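Local coordinates for protein glycosyl hydrolase BlGH5_18 (PDB 7LQX) that is a family 5 (subfamily 18) glycoside hydrolase of a gut bifidobacterium, probably taking part in the breakdown of N-glycans, at residues A[248-262]-A[292-305]. Numbering follows the deposited sequence.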
loop_
_atom_site.group_PDB
_atom_site.type_symbol
_atom_site.label_atom_id
_atom_site.label_comp_id
_atom_site.label_asym_id
_atom_site.label_seq_id
_atom_site.Cartn_x
_atom_site.Cartn_y
_atom_site.Cartn_z
ATOM N N GLY A 248 -24.581 -3.710 32.591
ATOM C CA GLY A 248 -23.441 -3.316 33.392
ATOM C C GLY A 248 -22.132 -3.889 32.890
ATOM O O GLY A 248 -21.086 -3.259 33.032
ATOM N N GLU A 249 -22.164 -5.094 32.323
ATOM C CA GLU A 249 -20.946 -5.662 31.757
ATOM C C GLU A 249 -20.416 -4.766 30.644
ATOM O O GLU A 249 -19.206 -4.560 30.509
ATOM C CB GLU A 249 -21.223 -7.064 31.213
ATOM C CG GLU A 249 -21.476 -8.136 32.263
ATOM C CD GLU A 249 -22.935 -8.255 32.673
ATOM O OE1 GLU A 249 -23.762 -7.400 32.278
ATOM O OE2 GLU A 249 -23.268 -9.230 33.384
ATOM N N CYS A 250 -21.321 -4.233 29.826
ATOM C CA CYS A 250 -20.920 -3.364 28.728
ATOM C C CYS A 250 -20.153 -2.144 29.235
ATOM O O CYS A 250 -19.069 -1.833 28.733
ATOM C CB CYS A 250 -22.157 -2.957 27.933
ATOM S SG CYS A 250 -21.766 -2.069 26.434
ATOM N N THR A 251 -20.683 -1.449 30.238
ATOM C CA THR A 251 -20.004 -0.252 30.723
ATOM C C THR A 251 -18.819 -0.562 31.628
ATOM O O THR A 251 -17.999 0.333 31.859
ATOM C CB THR A 251 -20.971 0.680 31.458
ATOM O OG1 THR A 251 -21.617 -0.051 32.505
ATOM C CG2 THR A 251 -21.998 1.269 30.499
ATOM N N ALA A 252 -18.691 -1.794 32.111
ATOM C CA ALA A 252 -17.566 -2.197 32.941
ATOM C C ALA A 252 -16.382 -2.708 32.136
ATOM O O ALA A 252 -15.341 -2.988 32.723
ATOM C CB ALA A 252 -17.994 -3.290 33.923
ATOM N N HIS A 253 -16.493 -2.810 30.813
ATOM C CA HIS A 253 -15.464 -3.511 30.054
ATOM C C HIS A 253 -14.102 -2.836 30.168
ATOM O O HIS A 253 -13.072 -3.517 30.258
ATOM C CB HIS A 253 -15.872 -3.661 28.586
ATOM C CG HIS A 253 -14.927 -4.508 27.793
ATOM N ND1 HIS A 253 -13.853 -3.982 27.106
ATOM C CD2 HIS A 253 -14.865 -5.849 27.618
ATOM C CE1 HIS A 253 -13.177 -4.963 26.537
ATOM N NE2 HIS A 253 -13.769 -6.105 26.829
ATOM N N ALA A 254 -14.063 -1.500 30.127
ATOM C CA ALA A 254 -12.773 -0.815 30.177
ATOM C C ALA A 254 -12.114 -1.002 31.537
ATOM O O ALA A 254 -10.910 -1.269 31.620
ATOM C CB ALA A 254 -12.935 0.672 29.853
ATOM N N LEU A 255 -12.893 -0.865 32.615
ATOM C CA LEU A 255 -12.379 -1.156 33.947
ATOM C C LEU A 255 -11.850 -2.578 34.031
ATOM O O LEU A 255 -10.788 -2.829 34.619
ATOM C CB LEU A 255 -13.497 -0.961 34.973
ATOM C CG LEU A 255 -13.166 -1.396 36.402
ATOM C CD1 LEU A 255 -11.968 -0.641 36.952
ATOM C CD2 LEU A 255 -14.374 -1.211 37.316
ATOM N N TYR A 256 -12.595 -3.529 33.466
ATOM C CA TYR A 256 -12.175 -4.922 33.514
ATOM C C TYR A 256 -10.813 -5.111 32.867
ATOM O O TYR A 256 -9.935 -5.761 33.439
ATOM C CB TYR A 256 -13.213 -5.809 32.830
ATOM C CG TYR A 256 -12.730 -7.233 32.659
ATOM C CD1 TYR A 256 -12.570 -8.066 33.759
ATOM C CD2 TYR A 256 -12.402 -7.727 31.412
ATOM C CE1 TYR A 256 -12.125 -9.353 33.616
ATOM C CE2 TYR A 256 -11.957 -9.026 31.255
ATOM C CZ TYR A 256 -11.815 -9.833 32.370
ATOM O OH TYR A 256 -11.375 -11.130 32.238
ATOM N N LEU A 257 -10.615 -4.570 31.665
ATOM C CA LEU A 257 -9.321 -4.731 31.016
ATOM C C LEU A 257 -8.214 -4.081 31.832
ATOM O O LEU A 257 -7.094 -4.602 31.906
ATOM C CB LEU A 257 -9.350 -4.160 29.601
ATOM C CG LEU A 257 -9.953 -5.092 28.554
ATOM C CD1 LEU A 257 -9.820 -4.507 27.148
ATOM C CD2 LEU A 257 -9.334 -6.492 28.604
ATOM N N ALA A 258 -8.493 -2.931 32.436
ATOM C CA ALA A 258 -7.482 -2.293 33.270
ATOM C C ALA A 258 -7.084 -3.199 34.433
ATOM O O ALA A 258 -5.894 -3.403 34.699
ATOM C CB ALA A 258 -7.990 -0.945 33.777
ATOM N N GLU A 259 -8.072 -3.768 35.127
ATOM C CA GLU A 259 -7.774 -4.655 36.250
ATOM C C GLU A 259 -7.111 -5.943 35.783
ATOM O O GLU A 259 -6.201 -6.453 36.444
ATOM C CB GLU A 259 -9.048 -4.968 37.031
ATOM C CG GLU A 259 -9.647 -3.766 37.754
ATOM C CD GLU A 259 -8.671 -3.088 38.703
ATOM O OE1 GLU A 259 -7.740 -3.755 39.203
ATOM O OE2 GLU A 259 -8.835 -1.883 38.953
ATOM N N LEU A 260 -7.554 -6.490 34.650
ATOM C CA LEU A 260 -6.919 -7.684 34.109
ATOM C C LEU A 260 -5.441 -7.431 33.866
ATOM O O LEU A 260 -4.595 -8.266 34.203
ATOM C CB LEU A 260 -7.635 -8.099 32.825
ATOM C CG LEU A 260 -7.108 -9.345 32.125
ATOM C CD1 LEU A 260 -7.231 -10.581 32.985
ATOM C CD2 LEU A 260 -7.870 -9.538 30.816
ATOM N N SER A 261 -5.103 -6.277 33.293
ATOM C CA SER A 261 -3.704 -5.999 33.007
ATOM C C SER A 261 -2.877 -5.936 34.283
ATOM O O SER A 261 -1.724 -6.374 34.296
ATOM C CB SER A 261 -3.583 -4.712 32.188
ATOM O OG SER A 261 -3.761 -3.532 32.958
ATOM N N ARG A 262 -3.459 -5.437 35.371
ATOM C CA ARG A 262 -2.728 -5.343 36.628
ATOM C C ARG A 262 -2.302 -6.705 37.150
ATOM O O ARG A 262 -1.307 -6.802 37.877
ATOM C CB ARG A 262 -3.580 -4.639 37.678
ATOM C CG ARG A 262 -3.773 -3.152 37.440
ATOM C CD ARG A 262 -4.679 -2.595 38.512
ATOM N NE ARG A 262 -4.032 -2.544 39.824
ATOM C CZ ARG A 262 -4.680 -2.454 40.982
ATOM N NH1 ARG A 262 -6.002 -2.481 41.015
ATOM N NH2 ARG A 262 -3.997 -2.352 42.113
ATOM N N PHE A 292 -23.189 5.937 27.875
ATOM C CA PHE A 292 -22.142 4.928 27.827
ATOM C C PHE A 292 -20.784 5.536 28.153
ATOM O O PHE A 292 -19.985 4.938 28.883
ATOM C CB PHE A 292 -22.112 4.295 26.439
ATOM C CG PHE A 292 -20.959 3.373 26.239
ATOM C CD1 PHE A 292 -21.038 2.055 26.654
ATOM C CD2 PHE A 292 -19.785 3.823 25.671
ATOM C CE1 PHE A 292 -19.974 1.199 26.480
ATOM C CE2 PHE A 292 -18.720 2.979 25.511
ATOM C CZ PHE A 292 -18.814 1.663 25.922
ATOM N N CYS A 293 -20.505 6.721 27.609
ATOM C CA CYS A 293 -19.241 7.402 27.863
ATOM C C CYS A 293 -19.086 7.721 29.343
ATOM O O CYS A 293 -18.071 7.379 29.961
ATOM C CB CYS A 293 -19.202 8.670 27.008
ATOM S SG CYS A 293 -17.826 9.793 27.312
ATOM N N ARG A 294 -20.100 8.353 29.935
ATOM C CA ARG A 294 -20.012 8.717 31.340
ATOM C C ARG A 294 -19.859 7.483 32.222
ATOM O O ARG A 294 -19.012 7.451 33.121
ATOM C CB ARG A 294 -21.245 9.508 31.762
ATOM C CG ARG A 294 -21.404 10.846 31.070
ATOM C CD ARG A 294 -22.522 11.666 31.721
ATOM N NE ARG A 294 -22.802 12.905 31.000
ATOM C CZ ARG A 294 -23.724 13.032 30.050
ATOM N NH1 ARG A 294 -24.482 11.998 29.708
ATOM N NH2 ARG A 294 -23.895 14.200 29.446
ATOM N N ASP A 295 -20.693 6.463 32.002
ATOM C CA ASP A 295 -20.660 5.288 32.866
ATOM C C ASP A 295 -19.362 4.510 32.700
ATOM O O ASP A 295 -18.793 4.016 33.680
ATOM C CB ASP A 295 -21.848 4.379 32.542
ATOM C CG ASP A 295 -23.162 4.906 33.080
ATOM O OD1 ASP A 295 -23.162 5.836 33.916
ATOM O OD2 ASP A 295 -24.207 4.368 32.664
ATOM N N THR A 296 -18.884 4.381 31.462
ATOM C CA THR A 296 -17.628 3.676 31.230
ATOM C C THR A 296 -16.476 4.352 31.955
ATOM O O THR A 296 -15.635 3.679 32.559
ATOM C CB THR A 296 -17.340 3.587 29.733
ATOM O OG1 THR A 296 -18.289 2.702 29.128
ATOM C CG2 THR A 296 -15.944 3.058 29.462
ATOM N N ILE A 297 -16.424 5.683 31.909
ATOM C CA ILE A 297 -15.334 6.409 32.551
ATOM C C ILE A 297 -15.466 6.364 34.064
ATOM O O ILE A 297 -14.477 6.147 34.774
ATOM C CB ILE A 297 -15.242 7.843 32.003
ATOM C CG1 ILE A 297 -14.804 7.789 30.538
ATOM C CG2 ILE A 297 -14.268 8.668 32.836
ATOM C CD1 ILE A 297 -14.980 9.096 29.800
ATOM N N ALA A 298 -16.675 6.547 34.588
ATOM C CA ALA A 298 -16.850 6.466 36.034
ATOM C C ALA A 298 -16.427 5.103 36.563
ATOM O O ALA A 298 -15.857 4.999 37.656
ATOM C CB ALA A 298 -18.302 6.751 36.401
ATOM N N LYS A 299 -16.698 4.039 35.809
ATOM C CA LYS A 299 -16.239 2.718 36.223
ATOM C C LYS A 299 -14.728 2.590 36.070
ATOM O O LYS A 299 -14.043 2.123 36.985
ATOM C CB LYS A 299 -16.976 1.622 35.452
ATOM C CG LYS A 299 -18.431 1.433 35.911
ATOM C CD LYS A 299 -19.103 0.229 35.264
ATOM C CE LYS A 299 -20.523 0.050 35.723
ATOM N NZ LYS A 299 -21.027 -1.320 35.377
ATOM N N ALA A 300 -14.182 2.998 34.923
ATOM C CA ALA A 300 -12.743 2.871 34.716
ATOM C C ALA A 300 -11.954 3.590 35.808
ATOM O O ALA A 300 -10.895 3.111 36.232
ATOM C CB ALA A 300 -12.356 3.396 33.331
ATOM N N ALA A 301 -12.449 4.733 36.275
ATOM C CA ALA A 301 -11.764 5.495 37.310
ATOM C C ALA A 301 -11.717 4.757 38.639
ATOM O O ALA A 301 -11.029 5.217 39.560
ATOM C CB ALA A 301 -12.428 6.862 37.480
ATOM N N GLN A 302 -12.423 3.634 38.771
ATOM C CA GLN A 302 -12.287 2.817 39.970
ATOM C C GLN A 302 -10.955 2.091 40.014
ATOM O O GLN A 302 -10.588 1.557 41.067
ATOM C CB GLN A 302 -13.435 1.817 40.059
ATOM C CG GLN A 302 -14.771 2.492 40.284
ATOM C CD GLN A 302 -15.944 1.560 40.107
ATOM O OE1 GLN A 302 -15.789 0.341 40.073
ATOM N NE2 GLN A 302 -17.136 2.133 39.991
ATOM N N CYS A 303 -10.222 2.074 38.912
ATOM C CA CYS A 303 -8.916 1.438 38.887
ATOM C C CYS A 303 -7.865 2.387 39.441
ATOM O O CYS A 303 -7.655 3.465 38.875
ATOM C CB CYS A 303 -8.542 1.073 37.464
ATOM S SG CYS A 303 -6.910 0.300 37.345
ATOM N N PRO A 304 -7.185 2.036 40.535
ATOM C CA PRO A 304 -6.212 2.971 41.113
ATOM C C PRO A 304 -5.057 3.308 40.198
ATOM O O PRO A 304 -4.402 4.332 40.418
ATOM C CB PRO A 304 -5.722 2.250 42.379
ATOM C CG PRO A 304 -6.034 0.824 42.155
ATOM C CD PRO A 304 -7.278 0.784 41.301
ATOM N N ASN A 305 -4.775 2.479 39.194
ATOM C CA ASN A 305 -3.647 2.683 38.296
ATOM C C ASN A 305 -4.039 3.394 37.006
ATOM O O ASN A 305 -3.195 3.547 36.122
ATOM C CB ASN A 305 -2.993 1.346 37.951
ATOM C CG ASN A 305 -2.319 0.705 39.142
ATOM O OD1 ASN A 305 -2.967 0.373 40.127
ATOM N ND2 ASN A 305 -1.013 0.521 39.050
HETATM O O HOH W 1 -17.052 0.071 28.651
HETATM O O HOH W 2 -15.362 0.759 32.309
HETATM O O HOH W 3 -23.480 1.388 33.854
HETATM O O HOH W 4 -10.755 -1.242 40.718
#
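Lys299 reaches Thr251 with its chain extended beyond CG, while Thr251 has OG1 between its backbone N and carbonyl carbon (chi1 55°), which turns the hydroxyl to the ammonium group and CG2 to Phe292 and Asp295. Their helices are neighbours on the outside of the (beta/alpha)8 barrel of family 5, helix 248-264 following strand 229-233 and helix 289-300 following strand 272-277, and their axes cross at -36°. The packing is knobs-into-holes: Thr251 sits among Phe292, Asp295, Thr296 and Lys299, and Lys299 among Gly248, Thr251, Ala252 and Leu255. Lys299 NZ donates to Gly248 O at 3.0 Å and only weakly to Thr251 OG1; it also bonds His397, on helix 388-399 outside the barrel. Gly248 O thus takes NZ on one face of its carbonyl plane and Ala252 N on the other.

At the kink in helix 248-264, a water donates to Thr251 O and Thr296 O and accepts from Leu255 N, which lacks a bond to the preceding turn. Thr296 CA, 3.4 Å from Thr251 O, points its hydrogen at that oxygen as well. Cys250 SG approaches the Phe292 ring obliquely, 3.7 Å from CE1, and Thr296 OG1 lies over the centre of one face of that ring.

Further along, Leu255 sets its methyls against Lys299 and the type I turn Ala300-Cys303: CD2 near Lys299 O and Gln302 OE1, CD1 against Cys303 CB. Glu259 brings OE2 against Cys303, 3.3 Å from its CB, and a water donates both to OE2 and to Gln302 O; OE1 is held by Thr404 and by a salt bridge to Arg262. The guanidinium of Arg262 has Pro304 CG and Asn305 OD1 over one face. Asn305 ND2 is anchored elsewhere, on Arg270 O and Pro268 O; its OD1 lies 3.1 Å from Arg262 NE, at an angle too poor for a hydrogen bond.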